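PDB 3LD2: putative acetyltransferase from Streptococcus mutans, which binds coenzyme A and probably transfers an acyl group from it to an acceptor. Local coordinates for residues I88-S99 with V111-E121; I45-N53 with P66-I74. All blocks are in the same frame, centred on the assembly; numbering follows the deposited sequence.

Contact 1. Residues I88-S99 with V111-E121; sequences IKDKIVGVLDYS and VTFGIAVAEKE. With COA (coenzyme A), chain E.
Leu96 lies beside Phe113 and Ile115 on one face of an antiparallel pair of strands, 92-99 and 111-117, and its side chain can be followed atom by atom. CB sits near the backbone of the partner strand and 4.2 Å from CG1 of Ile115. With CG anti to the backbone N (chi1 -178°), the branch point is carried in front of the Gly114 carbonyl oxygen, its CG 3.3 Å from that O. CD1 then reaches the Phe113 ring at CD1, 3.8 Å away, and also touches the CD1 of Ile115, while CD2 turns to the CB of Phe113. Beyond this cluster, Phe134 of helix 126-138 meets the rings of both Phe113 and Tyr98, and Leu130 packs on Ile115, so helix 126-138 covers this face.

The two strands form a beta hairpin at the centre of the GNAT sheet. Its backbone ladder runs from Ser99 and Thr112, bonded in both directions, through Asp97 and Gly114, where the bond from Asp97 N is weak, to Val95 and Ala116. The last rung is a single bond from Ala118 N to Val93 O, 2.9 Å and nearly straight at 171°. At that end Val93 and Gly94 both face Ala86, a classic beta bulge in the edge shared with strand 82-88. CG1 of Val93 rests on CG of Glu121 at 3.7 Å; the Glu121 chain bends at chi2, and its OE1 forms a salt bridge with Lys124.

On the far edge of strand 111-117 lies coenzyme A. Val117 N donates to its pantetheine carbonyl O9P at 2.9 Å, as a further strand would accept it, and CG2 of Ile115 approaches the cofactor's C2P at 3.8 Å.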
loop_
_atom_site.group_PDB
_atom_site.type_symbol
_atom_site.label_atom_id
_atom_site.label_comp_id
_atom_site.label_asym_id
_atom_site.label_seq_id
_atom_site.Cartn_x
_atom_site.Cartn_y
_atom_site.Cartn_z
ATOM N N ILE A 88 -1.701 -11.614 13.917
ATOM C CA ILE A 88 -1.752 -11.660 15.373
ATOM C C ILE A 88 -2.619 -12.867 15.742
ATOM O O ILE A 88 -3.837 -12.813 15.600
ATOM C CB ILE A 88 -2.338 -10.354 15.952
ATOM C CG1 ILE A 88 -1.415 -9.184 15.647
ATOM C CG2 ILE A 88 -2.483 -10.447 17.457
ATOM C CD1 ILE A 88 -1.842 -7.880 16.294
ATOM N N LYS A 89 -1.978 -13.954 16.175
ATOM C CA LYS A 89 -2.620 -15.270 16.319
ATOM C C LYS A 89 -2.990 -15.934 14.967
ATOM O O LYS A 89 -4.087 -16.472 14.800
ATOM C CB LYS A 89 -3.842 -15.201 17.247
ATOM C CG LYS A 89 -5.167 -14.980 16.525
ATOM C CD LYS A 89 -6.334 -14.905 17.480
ATOM C CE LYS A 89 -6.047 -13.923 18.608
ATOM N NZ LYS A 89 -7.112 -13.974 19.657
ATOM N N ASP A 90 -2.066 -15.929 14.011
ATOM C CA ASP A 90 -2.383 -16.408 12.654
ATOM C C ASP A 90 -3.706 -15.842 12.090
ATOM O O ASP A 90 -4.307 -16.403 11.178
ATOM C CB ASP A 90 -2.337 -17.943 12.556
ATOM C CG ASP A 90 -1.772 -18.434 11.202
ATOM O OD1 ASP A 90 -2.502 -18.363 10.180
ATOM O OD2 ASP A 90 -0.591 -18.885 11.164
ATOM N N LYS A 91 -4.139 -14.721 12.654
ATOM C CA LYS A 91 -5.179 -13.897 12.063
ATOM C C LYS A 91 -4.498 -12.729 11.332
ATOM O O LYS A 91 -3.621 -12.051 11.895
ATOM C CB LYS A 91 -6.108 -13.374 13.163
ATOM C CG LYS A 91 -7.017 -12.220 12.749
ATOM C CD LYS A 91 -8.386 -12.709 12.267
ATOM C CE LYS A 91 -9.271 -11.546 11.796
ATOM N NZ LYS A 91 -10.614 -12.026 11.373
ATOM N N ILE A 92 -4.876 -12.511 10.075
ATOM C CA ILE A 92 -4.288 -11.426 9.282
ATOM C C ILE A 92 -4.821 -10.073 9.758
ATOM O O ILE A 92 -6.033 -9.901 9.830
ATOM C CB ILE A 92 -4.669 -11.532 7.797
ATOM C CG1 ILE A 92 -4.412 -12.937 7.240
ATOM C CG2 ILE A 92 -3.944 -10.443 6.991
ATOM C CD1 ILE A 92 -3.075 -13.090 6.596
ATOM N N VAL A 93 -3.932 -9.126 10.062
ATOM C CA VAL A 93 -4.342 -7.806 10.553
ATOM C C VAL A 93 -3.724 -6.654 9.762
ATOM O O VAL A 93 -3.997 -5.485 10.040
ATOM C CB VAL A 93 -3.986 -7.590 12.051
ATOM C CG1 VAL A 93 -4.895 -8.421 12.938
ATOM C CG2 VAL A 93 -2.495 -7.863 12.311
ATOM N N GLY A 94 -2.885 -6.995 8.791
ATOM C CA GLY A 94 -2.266 -6.017 7.919
ATOM C C GLY A 94 -1.743 -6.642 6.633
ATOM O O GLY A 94 -1.392 -7.831 6.601
ATOM N N VAL A 95 -1.697 -5.854 5.563
ATOM C CA VAL A 95 -1.156 -6.346 4.302
ATOM C C VAL A 95 -0.470 -5.248 3.478
ATOM O O VAL A 95 -0.949 -4.111 3.404
ATOM C CB VAL A 95 -2.232 -7.063 3.460
ATOM C CG1 VAL A 95 -3.406 -6.128 3.172
ATOM C CG2 VAL A 95 -1.613 -7.612 2.172
ATOM N N LEU A 96 0.667 -5.594 2.880
ATOM C CA LEU A 96 1.393 -4.685 2.019
ATOM C C LEU A 96 1.795 -5.432 0.750
ATOM O O LEU A 96 2.494 -6.453 0.815
ATOM C CB LEU A 96 2.626 -4.114 2.728
ATOM C CG LEU A 96 3.436 -3.082 1.899
ATOM C CD1 LEU A 96 4.260 -2.114 2.745
ATOM C CD2 LEU A 96 4.345 -3.745 0.844
ATOM N N ASP A 97 1.338 -4.939 -0.401
ATOM C CA ASP A 97 1.766 -5.485 -1.687
ATOM C C ASP A 97 2.629 -4.465 -2.417
ATOM O O ASP A 97 2.407 -3.260 -2.302
ATOM C CB ASP A 97 0.576 -5.846 -2.554
ATOM C CG ASP A 97 -0.151 -4.629 -3.072
ATOM O OD1 ASP A 97 -0.696 -3.884 -2.240
ATOM O OD2 ASP A 97 -0.187 -4.412 -4.303
ATOM N N TYR A 98 3.628 -4.946 -3.147
ATOM C CA TYR A 98 4.508 -4.055 -3.900
ATOM C C TYR A 98 4.883 -4.621 -5.242
ATOM O O TYR A 98 4.803 -5.819 -5.477
ATOM C CB TYR A 98 5.762 -3.679 -3.104
ATOM C CG TYR A 98 6.698 -4.810 -2.769
ATOM C CD1 TYR A 98 7.747 -5.136 -3.620
ATOM C CD2 TYR A 98 6.556 -5.537 -1.588
ATOM C CE1 TYR A 98 8.631 -6.162 -3.320
ATOM C CE2 TYR A 98 7.428 -6.574 -1.269
ATOM C CZ TYR A 98 8.466 -6.892 -2.148
ATOM O OH TYR A 98 9.361 -7.917 -1.866
ATOM N N SER A 99 5.294 -3.741 -6.128
ATOM C CA SER A 99 5.615 -4.143 -7.484
ATOM C C SER A 99 6.335 -3.000 -8.201
ATOM O O SER A 99 6.261 -1.841 -7.762
ATOM C CB SER A 99 4.325 -4.454 -8.216
ATOM O OG SER A 99 3.690 -3.229 -8.536
ATOM N N VAL A 111 10.054 1.293 -7.489
ATOM C CA VAL A 111 9.051 0.388 -6.914
ATOM C C VAL A 111 7.832 1.160 -6.349
ATOM O O VAL A 111 7.963 2.308 -5.901
ATOM C CB VAL A 111 9.684 -0.601 -5.887
ATOM C CG1 VAL A 111 10.162 0.116 -4.636
ATOM C CG2 VAL A 111 8.717 -1.712 -5.540
ATOM N N THR A 112 6.644 0.563 -6.428
ATOM C CA THR A 112 5.451 1.110 -5.740
ATOM C C THR A 112 4.782 0.069 -4.777
ATOM O O THR A 112 5.135 -1.115 -4.801
ATOM C CB THR A 112 4.429 1.723 -6.760
ATOM O OG1 THR A 112 3.409 2.484 -6.074
ATOM C CG2 THR A 112 3.786 0.649 -7.598
ATOM N N PHE A 113 3.846 0.508 -3.927
ATOM C CA PHE A 113 3.194 -0.394 -2.958
ATOM C C PHE A 113 1.884 0.136 -2.412
ATOM O O PHE A 113 1.662 1.335 -2.374
ATOM C CB PHE A 113 4.117 -0.704 -1.771
ATOM C CG PHE A 113 4.338 0.465 -0.858
ATOM C CD1 PHE A 113 3.563 0.632 0.279
ATOM C CD2 PHE A 113 5.313 1.407 -1.143
ATOM C CE1 PHE A 113 3.758 1.718 1.130
ATOM C CE2 PHE A 113 5.521 2.497 -0.311
ATOM C CZ PHE A 113 4.741 2.655 0.831
ATOM N N GLY A 114 1.010 -0.773 -1.992
ATOM C CA GLY A 114 -0.178 -0.418 -1.231
ATOM C C GLY A 114 -0.046 -1.013 0.165
ATOM O O GLY A 114 0.802 -1.880 0.393
ATOM N N ILE A 115 -0.861 -0.539 1.099
ATOM C CA ILE A 115 -0.864 -1.069 2.453
ATOM C C ILE A 115 -2.222 -0.848 3.130
ATOM O O ILE A 115 -2.883 0.152 2.922
ATOM C CB ILE A 115 0.261 -0.464 3.309
ATOM C CG1 ILE A 115 0.373 -1.205 4.652
ATOM C CG2 ILE A 115 0.017 1.008 3.509
ATOM C CD1 ILE A 115 1.485 -0.706 5.529
ATOM N N ALA A 116 -2.652 -1.826 3.909
ATOM C CA ALA A 116 -3.921 -1.725 4.599
ATOM C C ALA A 116 -3.784 -2.391 5.957
ATOM O O ALA A 116 -3.375 -3.548 6.062
ATOM C CB ALA A 116 -5.054 -2.350 3.766
ATOM N N VAL A 117 -4.054 -1.629 7.008
ATOM C CA VAL A 117 -4.039 -2.173 8.352
ATOM C C VAL A 117 -5.464 -2.206 8.884
ATOM O O VAL A 117 -6.254 -1.300 8.601
ATOM C CB VAL A 117 -3.175 -1.354 9.272
ATOM C CG1 VAL A 117 -3.433 -1.753 10.716
ATOM C CG2 VAL A 117 -1.721 -1.540 8.907
ATOM N N ALA A 118 -5.803 -3.257 9.623
ATOM C CA ALA A 118 -7.164 -3.381 10.146
ATOM C C ALA A 118 -7.476 -2.233 11.099
ATOM O O ALA A 118 -6.704 -1.940 12.016
ATOM C CB ALA A 118 -7.350 -4.697 10.829
ATOM N N GLU A 119 -8.607 -1.583 10.869
ATOM C CA GLU A 119 -9.019 -0.426 11.662
ATOM C C GLU A 119 -8.811 -0.555 13.177
ATOM O O GLU A 119 -8.212 0.317 13.799
ATOM C CB GLU A 119 -10.484 -0.138 11.387
ATOM C CG GLU A 119 -11.104 0.877 12.314
ATOM C CD GLU A 119 -12.126 1.705 11.583
ATOM O OE1 GLU A 119 -13.336 1.434 11.749
ATOM O OE2 GLU A 119 -11.710 2.602 10.808
ATOM N N LYS A 120 -9.304 -1.642 13.765
ATOM C CA LYS A 120 -9.172 -1.850 15.209
ATOM C C LYS A 120 -7.723 -2.043 15.652
ATOM O O LYS A 120 -7.381 -1.816 16.814
ATOM C CB LYS A 120 -10.041 -3.025 15.670
ATOM C CG LYS A 120 -11.234 -3.258 14.767
ATOM C CD LYS A 120 -12.584 -3.276 15.507
ATOM C CE LYS A 120 -13.314 -1.930 15.361
ATOM N NZ LYS A 120 -14.750 -2.016 15.769
ATOM N N GLU A 121 -6.869 -2.437 14.718
ATOM C CA GLU A 121 -5.475 -2.716 15.041
ATOM C C GLU A 121 -4.517 -1.553 14.758
ATOM O O GLU A 121 -3.320 -1.685 15.015
ATOM C CB GLU A 121 -5.007 -3.984 14.304
ATOM C CG GLU A 121 -5.906 -5.217 14.527
ATOM C CD GLU A 121 -5.924 -5.658 15.992
ATOM O OE1 GLU A 121 -4.982 -5.282 16.728
ATOM O OE2 GLU A 121 -6.871 -6.380 16.397
HETATM N N1A COA E . -3.694 10.308 13.220
HETATM C C2A COA E . -2.386 10.984 13.393
HETATM N N3A COA E . -1.128 10.252 13.011
HETATM C C4A COA E . -1.215 8.907 12.465
HETATM C C5A COA E . -2.518 8.251 12.277
HETATM C C6A COA E . -3.778 8.955 12.667
HETATM N N6A COA E . -5.038 8.256 12.466
HETATM N N7A COA E . -2.334 6.906 11.709
HETATM C C8A COA E . -0.911 6.747 11.532
HETATM N N9A COA E . -0.235 8.014 11.913
HETATM C C1B COA E . 1.113 7.916 12.132
HETATM C C2B COA E . 1.879 8.379 13.356
HETATM O O2B COA E . 1.724 9.610 13.995
HETATM C C3B COA E . 2.931 7.395 13.627
HETATM O O3B COA E . 3.727 7.407 14.771
HETATM P P3B COA E . 2.973 7.060 16.231
HETATM O O7A COA E . 4.203 6.634 17.244
HETATM O O8A COA E . 2.189 8.385 16.855
HETATM O O9A COA E . 1.978 6.011 16.099
HETATM C C4B COA E . 2.776 6.298 12.593
HETATM O O4B COA E . 1.630 6.614 11.723
HETATM C C5B COA E . 3.337 4.920 12.512
HETATM O O5B COA E . 2.119 4.369 12.981
HETATM P P1A COA E . 1.515 2.880 12.638
HETATM O O1A COA E . 0.796 2.285 14.003
HETATM O O2A COA E . 2.617 2.038 12.195
HETATM O O3A COA E . 0.396 2.999 11.449
HETATM P P2A COA E . -0.843 1.949 11.234
HETATM O O4A COA E . -2.102 2.387 12.206
HETATM O O5A COA E . -0.452 0.574 11.519
HETATM O O6A COA E . -1.368 2.098 9.685
HETATM C CBP COA E . -2.096 3.169 7.768
HETATM C CCP COA E . -1.199 3.315 9.009
HETATM C CDP COA E . -1.573 1.950 6.961
HETATM C CEP COA E . -2.099 4.472 6.925
HETATM C CAP COA E . -3.535 2.834 8.249
HETATM O OAP COA E . -4.221 3.946 8.757
HETATM C C9P COA E . -4.355 2.335 7.069
HETATM O O9P COA E . -4.695 1.196 7.071
HETATM N N8P COA E . -5.262 3.263 6.415
HETATM C C7P COA E . -6.381 2.616 5.761
HETATM C C6P COA E . -6.401 2.904 4.257
HETATM C C5P COA E . -4.987 3.138 3.718
HETATM O O5P COA E . -4.273 2.210 3.548
HETATM N N4P COA E . -4.544 4.459 3.317
HETATM C C3P COA E . -3.514 4.637 2.274
HETATM C C2P COA E . -2.539 3.466 2.112
HETATM S S1P COA E . -2.710 2.818 0.411
#

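Contact 2. Residues I45-N53 with P66-I74; sequences IEQVVELEN and PVASKDQII
Ile73 enters helix 45-53 as a knob into a hole lined by Ile45, Val48, Val49 and Glu52, joining the two helices that precede strand 82-88 in this GNAT fold. The short axes stand 9.7 Å apart at 111°. Ile45 and Ile73 slide past each other in opposite senses, their CG2 methyls 3.9 Å apart, whereas Ile74 meets Ile45 at about a right angle. Glu52 and Ile73 approach from opposite directions, the Glu52 chain, extended beyond CG, bringing OE1 near the CD1 methyl of Ile73; its other oxygen, OE2, has a weak bond from Trp56. Val49 lays its CG2 against the peptide between Ser69 and Lys70, just where the second helix starts. Ser69 and Gln72 form a capping box there, each side chain accepting from the other's backbone N.

At the solvent-exposed side, Lys70 crosses Glu46 obliquely and bends at chi4 (79°), which brings NZ to the syn side of OE1, 3.3 Å away, in a salt bridge. At the other end the amide of Asn53 grips the backbone of Ala68 twice. Its OD1 takes the Ala68 N-H on a lone pair in the carbonyl plane at 3.1 Å, while ND2 donates to Ala68 O from above that carbonyl's plane. A water donating to Asn53 OD1 at 2.9 Å also accepts from Val67 N.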
loop_
_atom_site.group_PDB
_atom_site.type_symbol
_atom_site.label_atom_id
_atom_site.label_comp_id
_atom_site.label_asym_id
_atom_site.label_seq_id
_atom_site.Cartn_x
_atom_site.Cartn_y
_atom_site.Cartn_z
ATOM N N ILE A 45 -5.439 -15.718 1.128
ATOM C CA ILE A 45 -6.060 -14.753 0.221
ATOM C C ILE A 45 -7.503 -14.366 0.574
ATOM O O ILE A 45 -7.923 -13.243 0.330
ATOM C CB ILE A 45 -5.973 -15.215 -1.251
ATOM C CG1 ILE A 45 -4.522 -15.128 -1.746
ATOM C CG2 ILE A 45 -6.917 -14.394 -2.130
ATOM C CD1 ILE A 45 -4.308 -15.705 -3.131
ATOM N N GLU A 46 -8.263 -15.306 1.124
ATOM C CA GLU A 46 -9.640 -15.043 1.533
ATOM C C GLU A 46 -9.646 -13.885 2.511
ATOM O O GLU A 46 -10.437 -12.952 2.402
ATOM C CB GLU A 46 -10.224 -16.259 2.252
ATOM C CG GLU A 46 -11.577 -16.698 1.727
ATOM C CD GLU A 46 -11.474 -17.361 0.340
ATOM O OE1 GLU A 46 -10.712 -16.850 -0.527
ATOM O OE2 GLU A 46 -12.153 -18.395 0.120
ATOM N N GLN A 47 -8.754 -13.978 3.480
ATOM C CA GLN A 47 -8.653 -13.000 4.537
ATOM C C GLN A 47 -8.209 -11.623 4.057
ATOM O O GLN A 47 -8.779 -10.619 4.465
ATOM C CB GLN A 47 -7.696 -13.508 5.603
ATOM C CG GLN A 47 -8.357 -14.385 6.627
ATOM C CD GLN A 47 -7.344 -14.909 7.614
ATOM O OE1 GLN A 47 -7.185 -14.365 8.721
ATOM N NE2 GLN A 47 -6.602 -15.946 7.195
ATOM N N VAL A 48 -7.179 -11.597 3.223
ATOM C CA VAL A 48 -6.679 -10.375 2.600
ATOM C C VAL A 48 -7.789 -9.654 1.813
ATOM O O VAL A 48 -8.006 -8.454 1.982
ATOM C CB VAL A 48 -5.449 -10.693 1.692
ATOM C CG1 VAL A 48 -5.106 -9.520 0.803
ATOM C CG2 VAL A 48 -4.262 -11.110 2.546
ATOM N N VAL A 49 -8.512 -10.396 0.983
ATOM C CA VAL A 49 -9.716 -9.859 0.352
ATOM C C VAL A 49 -10.702 -9.185 1.338
ATOM O O VAL A 49 -11.074 -8.026 1.150
ATOM C CB VAL A 49 -10.438 -10.925 -0.481
ATOM C CG1 VAL A 49 -11.813 -10.413 -0.945
ATOM C CG2 VAL A 49 -9.582 -11.296 -1.674
ATOM N N GLU A 50 -11.109 -9.904 2.377
ATOM C CA GLU A 50 -12.014 -9.373 3.391
ATOM C C GLU A 50 -11.475 -8.123 4.044
ATOM O O GLU A 50 -12.191 -7.147 4.222
ATOM C CB GLU A 50 -12.261 -10.410 4.485
ATOM C CG GLU A 50 -13.478 -11.295 4.249
ATOM C CD GLU A 50 -14.814 -10.525 4.293
ATOM O OE1 GLU A 50 -15.448 -10.422 3.219
ATOM O OE2 GLU A 50 -15.227 -10.036 5.383
ATOM N N LEU A 51 -10.205 -8.166 4.423
ATOM C CA LEU A 51 -9.581 -7.040 5.088
ATOM C C LEU A 51 -9.553 -5.810 4.182
ATOM O O LEU A 51 -9.822 -4.695 4.624
ATOM C CB LEU A 51 -8.164 -7.402 5.530
ATOM C CG LEU A 51 -7.243 -6.226 5.877
ATOM C CD1 LEU A 51 -7.916 -5.260 6.852
ATOM C CD2 LEU A 51 -5.987 -6.737 6.472
ATOM N N GLU A 52 -9.222 -6.010 2.915
ATOM C CA GLU A 52 -9.038 -4.880 2.031
ATOM C C GLU A 52 -10.372 -4.244 1.779
ATOM O O GLU A 52 -10.488 -3.014 1.714
ATOM C CB GLU A 52 -8.407 -5.304 0.716
ATOM C CG GLU A 52 -6.924 -5.052 0.709
ATOM C CD GLU A 52 -6.275 -5.482 -0.568
ATOM O OE1 GLU A 52 -5.409 -6.360 -0.469
ATOM O OE2 GLU A 52 -6.639 -4.974 -1.666
ATOM N N ASN A 53 -11.378 -5.096 1.638
ATOM C CA ASN A 53 -12.690 -4.619 1.278
ATOM C C ASN A 53 -13.379 -3.945 2.473
ATOM O O ASN A 53 -14.361 -3.228 2.298
ATOM C CB ASN A 53 -13.539 -5.739 0.680
ATOM C CG ASN A 53 -13.204 -6.024 -0.787
ATOM O OD1 ASN A 53 -12.588 -5.209 -1.472
ATOM N ND2 ASN A 53 -13.628 -7.181 -1.275
ATOM N N PRO A 66 -16.318 -2.388 -4.844
ATOM C CA PRO A 66 -15.149 -2.869 -4.101
ATOM C C PRO A 66 -13.931 -2.972 -5.015
ATOM O O PRO A 66 -14.079 -3.253 -6.199
ATOM C CB PRO A 66 -15.571 -4.288 -3.662
ATOM C CG PRO A 66 -16.964 -4.531 -4.240
ATOM C CD PRO A 66 -17.158 -3.507 -5.309
ATOM N N VAL A 67 -12.740 -2.761 -4.470
ATOM C CA VAL A 67 -11.534 -2.893 -5.271
ATOM C C VAL A 67 -10.937 -4.323 -5.261
ATOM O O VAL A 67 -10.223 -4.698 -6.179
ATOM C CB VAL A 67 -10.463 -1.886 -4.820
ATOM C CG1 VAL A 67 -11.124 -0.595 -4.352
ATOM C CG2 VAL A 67 -9.636 -2.473 -3.699
ATOM N N ALA A 68 -11.227 -5.120 -4.235
ATOM C CA ALA A 68 -10.577 -6.422 -4.107
ATOM C C ALA A 68 -11.501 -7.591 -4.409
ATOM O O ALA A 68 -12.706 -7.526 -4.181
ATOM C CB ALA A 68 -9.954 -6.584 -2.732
ATOM N N SER A 69 -10.916 -8.656 -4.942
ATOM C CA SER A 69 -11.614 -9.915 -5.126
ATOM C C SER A 69 -10.565 -11.013 -5.130
ATOM O O SER A 69 -9.386 -10.739 -5.339
ATOM C CB SER A 69 -12.384 -9.910 -6.445
ATOM O OG SER A 69 -11.493 -9.793 -7.547
ATOM N N LYS A 70 -10.998 -12.246 -4.886
ATOM C CA LYS A 70 -10.104 -13.403 -4.840
ATOM C C LYS A 70 -9.299 -13.476 -6.125
ATOM O O LYS A 70 -8.085 -13.636 -6.110
ATOM C CB LYS A 70 -10.922 -14.685 -4.659
ATOM C CG LYS A 70 -10.115 -15.950 -4.390
ATOM C CD LYS A 70 -11.041 -17.183 -4.355
ATOM C CE LYS A 70 -10.258 -18.495 -4.304
ATOM N NZ LYS A 70 -9.740 -18.808 -2.935
ATOM N N ASP A 71 -9.979 -13.312 -7.244
ATOM C CA ASP A 71 -9.328 -13.434 -8.528
ATOM C C ASP A 71 -8.444 -12.264 -8.905
ATOM O O ASP A 71 -7.454 -12.443 -9.606
ATOM C CB ASP A 71 -10.360 -13.678 -9.605
ATOM C CG ASP A 71 -10.623 -15.140 -9.800
ATOM O OD1 ASP A 71 -10.008 -15.703 -10.739
ATOM O OD2 ASP A 71 -11.397 -15.730 -8.996
ATOM N N GLN A 72 -8.803 -11.066 -8.464
ATOM C CA GLN A 72 -7.935 -9.931 -8.683
ATOM C C GLN A 72 -6.634 -10.172 -7.934
ATOM O O GLN A 72 -5.559 -9.908 -8.458
ATOM C CB GLN A 72 -8.623 -8.617 -8.277
ATOM C CG GLN A 72 -7.701 -7.408 -8.050
ATOM C CD GLN A 72 -7.640 -6.986 -6.585
ATOM O OE1 GLN A 72 -8.252 -7.622 -5.727
ATOM N NE2 GLN A 72 -6.911 -5.912 -6.294
ATOM N N ILE A 73 -6.727 -10.731 -6.734
ATOM C CA ILE A 73 -5.538 -10.911 -5.900
ATOM C C ILE A 73 -4.627 -12.006 -6.442
ATOM O O ILE A 73 -3.402 -11.897 -6.371
ATOM C CB ILE A 73 -5.902 -11.202 -4.430
ATOM C CG1 ILE A 73 -6.618 -9.994 -3.812
ATOM C CG2 ILE A 73 -4.660 -11.553 -3.619
ATOM C CD1 ILE A 73 -5.698 -8.893 -3.368
ATOM N N ILE A 74 -5.228 -13.050 -7.000
ATOM C CA ILE A 74 -4.470 -14.134 -7.607
ATOM C C ILE A 74 -3.760 -13.635 -8.864
ATOM O O ILE A 74 -2.582 -13.927 -9.083
ATOM C CB ILE A 74 -5.387 -15.322 -7.958
ATOM C CG1 ILE A 74 -5.974 -15.942 -6.684
ATOM C CG2 ILE A 74 -4.636 -16.361 -8.767
ATOM C CD1 ILE A 74 -7.199 -16.784 -6.940
HETATM O O HOH W 1 -12.745 -2.349 -1.864
#

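Overall arrangement
Contact 2 closes before contact 1 opens along the chain, and their centres lie 12 Å apart, with the helices of contact 2 on the face of the sheet remote from helix 126-138. They touch directly: Gln47 OE1 probably accepts a hydrogen bond from Ile92 N at 3.3 Å, and Leu51 rests its CD2 on Gly94 N and its CD1 on Ala118 CA, both at 3.9 Å. Contact 1 reaches the cofactor itself through Ile115 and Val117, while Arg123, Gly125, Gly127 and Arg128 supply further backbone N-H groups to it. Contact 2 stays one layer back: the Glu52 side chain is about 8 Å from coenzyme A and about 9 Å from that of Ile115.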